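Long-range contact in trwC protein (Escherichia coli, PDB 1OMH), which is a conjugative relaxase that recognises and processes plasmid origin-of-transfer DNA, this chain being its N-terminal relaxase domain: residues B[9-19]-B[49-60]. Numbering follows the deposited sequence.
With SO4 (sulfate ion), chain E.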
loop_
_atom_site.group_PDB
_atom_site.type_symbol
_atom_site.label_atom_id
_atom_site.label_comp_id
_atom_site.label_asym_id
_atom_site.label_seq_id
_atom_site.Cartn_x
_atom_site.Cartn_y
_atom_site.Cartn_z
ATOM N N ARG B 9 -10.403 -14.806 -3.432
ATOM C CA ARG B 9 -10.654 -15.163 -4.827
ATOM C C ARG B 9 -11.284 -14.037 -5.634
ATOM O O ARG B 9 -10.789 -13.676 -6.700
ATOM C CB ARG B 9 -11.564 -16.388 -4.918
ATOM C CG ARG B 9 -11.579 -17.022 -6.301
ATOM C CD ARG B 9 -10.462 -18.041 -6.408
ATOM N NE ARG B 9 -9.610 -17.854 -7.574
ATOM C CZ ARG B 9 -8.553 -18.613 -7.843
ATOM N NH1 ARG B 9 -8.222 -19.608 -7.028
ATOM N NH2 ARG B 9 -7.823 -18.373 -8.921
ATOM N N GLN B 10 -12.386 -13.500 -5.123
ATOM C CA GLN B 10 -13.107 -12.421 -5.786
ATOM C C GLN B 10 -12.253 -11.180 -6.073
ATOM O O GLN B 10 -12.643 -10.336 -6.875
ATOM C CB GLN B 10 -14.312 -12.007 -4.940
ATOM C CG GLN B 10 -13.937 -11.297 -3.642
ATOM C CD GLN B 10 -15.148 -10.869 -2.834
ATOM O OE1 GLN B 10 -15.893 -11.704 -2.321
ATOM N N ASP B 11 -11.097 -11.062 -5.420
ATOM C CA ASP B 11 -10.228 -9.899 -5.629
ATOM C C ASP B 11 -9.034 -10.214 -6.525
ATOM O O ASP B 11 -8.164 -9.367 -6.726
ATOM C CB ASP B 11 -9.676 -9.375 -4.293
ATOM C CG ASP B 11 -10.753 -9.161 -3.248
ATOM O OD1 ASP B 11 -11.794 -8.547 -3.569
ATOM O OD2 ASP B 11 -10.549 -9.594 -2.092
ATOM N N ILE B 12 -8.978 -11.422 -7.069
ATOM C CA ILE B 12 -7.834 -11.785 -7.892
ATOM C C ILE B 12 -7.690 -10.881 -9.117
ATOM O O ILE B 12 -6.577 -10.631 -9.580
ATOM C CB ILE B 12 -7.901 -13.273 -8.304
ATOM C CG1 ILE B 12 -6.517 -13.746 -8.739
ATOM C CG2 ILE B 12 -8.926 -13.469 -9.406
ATOM C CD1 ILE B 12 -6.326 -15.256 -8.640
ATOM N N GLY B 13 -8.811 -10.379 -9.625
ATOM C CA GLY B 13 -8.760 -9.489 -10.771
ATOM C C GLY B 13 -8.199 -8.143 -10.343
ATOM O O GLY B 13 -7.337 -7.566 -11.010
ATOM N N ARG B 14 -8.694 -7.644 -9.215
ATOM C CA ARG B 14 -8.252 -6.367 -8.671
ATOM C C ARG B 14 -6.748 -6.411 -8.398
ATOM O O ARG B 14 -6.000 -5.532 -8.825
ATOM C CB ARG B 14 -9.015 -6.062 -7.372
ATOM C CG ARG B 14 -8.602 -4.772 -6.668
ATOM C CD ARG B 14 -9.210 -4.667 -5.265
ATOM N NE ARG B 14 -10.668 -4.543 -5.278
ATOM C CZ ARG B 14 -11.331 -3.478 -5.727
ATOM N NH1 ARG B 14 -10.674 -2.427 -6.207
ATOM N NH2 ARG B 14 -12.659 -3.461 -5.698
ATOM N N ALA B 15 -6.308 -7.449 -7.698
ATOM C CA ALA B 15 -4.895 -7.606 -7.367
ATOM C C ALA B 15 -4.023 -7.655 -8.617
ATOM O O ALA B 15 -2.921 -7.106 -8.639
ATOM C CB ALA B 15 -4.692 -8.869 -6.544
ATOM N N ALA B 16 -4.523 -8.312 -9.660
ATOM C CA ALA B 16 -3.780 -8.434 -10.905
ATOM C C ALA B 16 -3.701 -7.107 -11.659
ATOM O O ALA B 16 -2.742 -6.861 -12.386
ATOM C CB ALA B 16 -4.419 -9.506 -11.791
ATOM N N SER B 17 -4.704 -6.252 -11.473
ATOM C CA SER B 17 -4.747 -4.955 -12.151
ATOM C C SER B 17 -3.693 -3.968 -11.655
ATOM O O SER B 17 -3.391 -2.985 -12.330
ATOM C CB SER B 17 -6.128 -4.322 -11.989
ATOM O OG SER B 17 -6.316 -3.846 -10.666
ATOM N N TYR B 18 -3.143 -4.219 -10.473
ATOM C CA TYR B 18 -2.130 -3.336 -9.907
ATOM C C TYR B 18 -0.897 -3.262 -10.800
ATOM O O TYR B 18 -0.159 -2.283 -10.772
ATOM C CB TYR B 18 -1.745 -3.821 -8.505
ATOM C CG TYR B 18 -2.857 -3.667 -7.489
ATOM C CD1 TYR B 18 -2.933 -4.505 -6.375
ATOM C CD2 TYR B 18 -3.835 -2.682 -7.641
ATOM C CE1 TYR B 18 -3.954 -4.368 -5.438
ATOM C CE2 TYR B 18 -4.862 -2.534 -6.708
ATOM C CZ TYR B 18 -4.917 -3.379 -5.612
ATOM O OH TYR B 18 -5.933 -3.238 -4.695
ATOM N N TYR B 19 -0.685 -4.299 -11.602
ATOM C CA TYR B 19 0.462 -4.337 -12.500
ATOM C C TYR B 19 0.306 -3.314 -13.622
ATOM O O TYR B 19 -0.751 -2.699 -13.774
ATOM C CB TYR B 19 0.625 -5.744 -13.089
ATOM C CG TYR B 19 1.879 -5.909 -13.915
ATOM C CD1 TYR B 19 1.972 -5.369 -15.198
ATOM C CD2 TYR B 19 2.991 -6.571 -13.397
ATOM C CE1 TYR B 19 3.144 -5.483 -15.946
ATOM C CE2 TYR B 19 4.163 -6.689 -14.131
ATOM C CZ TYR B 19 4.234 -6.143 -15.404
ATOM O OH TYR B 19 5.397 -6.259 -16.130
ATOM N N GLU B 49 11.931 -6.741 -11.897
ATOM C CA GLU B 49 10.565 -6.508 -12.343
ATOM C C GLU B 49 9.675 -7.733 -12.165
ATOM O O GLU B 49 10.120 -8.875 -12.288
ATOM C CB GLU B 49 10.544 -6.068 -13.815
ATOM C CG GLU B 49 9.146 -5.726 -14.328
ATOM C CD GLU B 49 9.132 -5.271 -15.777
ATOM O OE1 GLU B 49 9.440 -6.089 -16.672
ATOM O OE2 GLU B 49 8.812 -4.090 -16.020
ATOM N N VAL B 50 8.403 -7.482 -11.883
ATOM C CA VAL B 50 7.440 -8.554 -11.691
ATOM C C VAL B 50 6.922 -9.079 -13.026
ATOM O O VAL B 50 6.617 -8.304 -13.931
ATOM C CB VAL B 50 6.228 -8.071 -10.856
ATOM C CG1 VAL B 50 5.143 -9.136 -10.838
ATOM C CG2 VAL B 50 6.667 -7.741 -9.441
ATOM N N ASP B 51 6.845 -10.399 -13.152
ATOM C CA ASP B 51 6.313 -11.001 -14.365
ATOM C C ASP B 51 4.843 -11.228 -14.052
ATOM O O ASP B 51 4.503 -12.033 -13.182
ATOM C CB ASP B 51 6.983 -12.338 -14.664
ATOM C CG ASP B 51 6.339 -13.052 -15.837
ATOM O OD1 ASP B 51 6.488 -12.571 -16.980
ATOM O OD2 ASP B 51 5.671 -14.084 -15.613
ATOM N N SER B 52 3.975 -10.509 -14.751
ATOM C CA SER B 52 2.542 -10.611 -14.519
ATOM C C SER B 52 2.003 -12.031 -14.586
ATOM O O SER B 52 1.080 -12.375 -13.855
ATOM C CB SER B 52 1.782 -9.740 -15.521
ATOM O OG SER B 52 1.962 -10.220 -16.840
ATOM N N LYS B 53 2.569 -12.857 -15.461
ATOM C CA LYS B 53 2.088 -14.224 -15.584
ATOM C C LYS B 53 2.394 -15.019 -14.324
ATOM O O LYS B 53 1.510 -15.671 -13.769
ATOM C CB LYS B 53 2.707 -14.923 -16.800
ATOM C CG LYS B 53 2.000 -16.232 -17.144
ATOM C CD LYS B 53 2.654 -16.966 -18.310
ATOM C CE LYS B 53 1.913 -18.266 -18.600
ATOM N NZ LYS B 53 2.546 -19.056 -19.691
ATOM N N ARG B 54 3.641 -14.970 -13.871
ATOM C CA ARG B 54 4.014 -15.703 -12.671
ATOM C C ARG B 54 3.196 -15.156 -11.499
ATOM O O ARG B 54 2.744 -15.911 -10.637
ATOM C CB ARG B 54 5.515 -15.553 -12.396
ATOM C CG ARG B 54 6.073 -16.545 -11.371
ATOM C CD ARG B 54 5.968 -17.985 -11.867
ATOM N NE ARG B 54 6.324 -18.964 -10.840
ATOM C CZ ARG B 54 7.558 -19.163 -10.383
ATOM N NH1 ARG B 54 8.574 -18.453 -10.857
ATOM N NH2 ARG B 54 7.777 -20.079 -9.450
ATOM N N PHE B 55 2.984 -13.842 -11.491
ATOM C CA PHE B 55 2.224 -13.202 -10.425
ATOM C C PHE B 55 0.793 -13.717 -10.317
ATOM O O PHE B 55 0.330 -14.016 -9.217
ATOM C CB PHE B 55 2.216 -11.682 -10.614
ATOM C CG PHE B 55 1.566 -10.929 -9.482
ATOM C CD1 PHE B 55 0.421 -10.170 -9.701
ATOM C CD2 PHE B 55 2.105 -10.972 -8.199
ATOM C CE1 PHE B 55 -0.182 -9.458 -8.657
ATOM C CE2 PHE B 55 1.511 -10.264 -7.148
ATOM C CZ PHE B 55 0.368 -9.509 -7.379
ATOM N N ARG B 56 0.087 -13.822 -11.444
ATOM C CA ARG B 56 -1.296 -14.307 -11.423
ATOM C C ARG B 56 -1.405 -15.737 -10.894
ATOM O O ARG B 56 -2.313 -16.051 -10.127
ATOM C CB ARG B 56 -1.935 -14.236 -12.821
ATOM C CG ARG B 56 -2.601 -12.900 -13.158
ATOM C CD ARG B 56 -3.181 -12.906 -14.578
ATOM N NE ARG B 56 -3.794 -11.632 -14.949
ATOM C CZ ARG B 56 -4.978 -11.204 -14.518
ATOM N NH1 ARG B 56 -5.444 -10.027 -14.917
ATOM N NH2 ARG B 56 -5.702 -11.952 -13.693
ATOM N N GLU B 57 -0.491 -16.608 -11.301
ATOM C CA GLU B 57 -0.558 -17.979 -10.826
ATOM C C GLU B 57 -0.256 -18.044 -9.334
ATOM O O GLU B 57 -0.958 -18.732 -8.589
ATOM C CB GLU B 57 0.396 -18.882 -11.608
ATOM C CG GLU B 57 1.826 -18.427 -11.648
ATOM C CD GLU B 57 2.727 -19.463 -12.290
ATOM O OE1 GLU B 57 3.393 -20.218 -11.544
ATOM O OE2 GLU B 57 2.750 -19.533 -13.541
ATOM N N LEU B 58 0.778 -17.327 -8.899
ATOM C CA LEU B 58 1.126 -17.310 -7.484
ATOM C C LEU B 58 -0.094 -16.885 -6.685
ATOM O O LEU B 58 -0.379 -17.444 -5.627
ATOM C CB LEU B 58 2.290 -16.366 -7.224
ATOM C CG LEU B 58 3.649 -16.882 -7.693
ATOM C CD1 LEU B 58 4.700 -15.829 -7.445
ATOM C CD2 LEU B 58 4.001 -18.172 -6.955
ATOM N N LEU B 59 -0.831 -15.903 -7.196
ATOM C CA LEU B 59 -2.040 -15.456 -6.515
ATOM C C LEU B 59 -2.987 -16.651 -6.425
ATOM O O LEU B 59 -3.713 -16.809 -5.448
ATOM C CB LEU B 59 -2.715 -14.325 -7.297
ATOM C CG LEU B 59 -2.091 -12.926 -7.238
ATOM C CD1 LEU B 59 -2.712 -12.044 -8.313
ATOM C CD2 LEU B 59 -2.310 -12.319 -5.858
ATOM N N ALA B 60 -2.962 -17.493 -7.455
ATOM C CA ALA B 60 -3.814 -18.678 -7.507
ATOM C C ALA B 60 -3.247 -19.823 -6.668
ATOM O O ALA B 60 -3.881 -20.869 -6.533
ATOM C CB ALA B 60 -3.990 -19.127 -8.961
HETATM S S SO4 E . -13.235 -0.331 -6.928
HETATM O O1 SO4 E . -13.530 0.785 -7.848
HETATM O O2 SO4 E . -13.948 -0.133 -5.650
HETATM O O3 SO4 E . -11.783 -0.376 -6.671
HETATM O O4 SO4 E . -13.674 -1.597 -7.547
HETATM O O HOH W 1 -7.043 -7.884 -13.975
HETATM O O HOH W 2 4.925 -9.018 -17.165
#
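I12 and L59 meet where helices 12-17 and 52-60 pack side by side on one face of the five-stranded antiparallel sheet of the relaxase domain. The helix axes run roughly antiparallel, at 150°, and approach to 10.3 Å, the CA atoms coming nearest at A16 and R56. Between the helices I12 CD1 rests 4.0 Å from L59 CB, and both side chains also touch I82 of strand 81-89. The CD1 branch of L59 reaches on to A15 CB. The F55 ring turns its edge to helix 12-17, with A15 O in the ring plane 3.6 Å from CE1, while F148 meets F55 edge-to-face.

On the outer side R56 stays extended from CG to NE and lays one guanidinium face over A16 CB; its NH1 reaches G13 O through a water. Farther along, Y19 swings across the start of helix 52-60, its CG anti to the backbone N (chi1 -174°). S52 CB sits over the ring face in a CH-pi contact, 4.0 Å from the centroid, and V50 O lies at the ring edge. A second water bridges the two segments here, 3.0 Å from Y19 OH and accepting from S52 N at 3.0 Å.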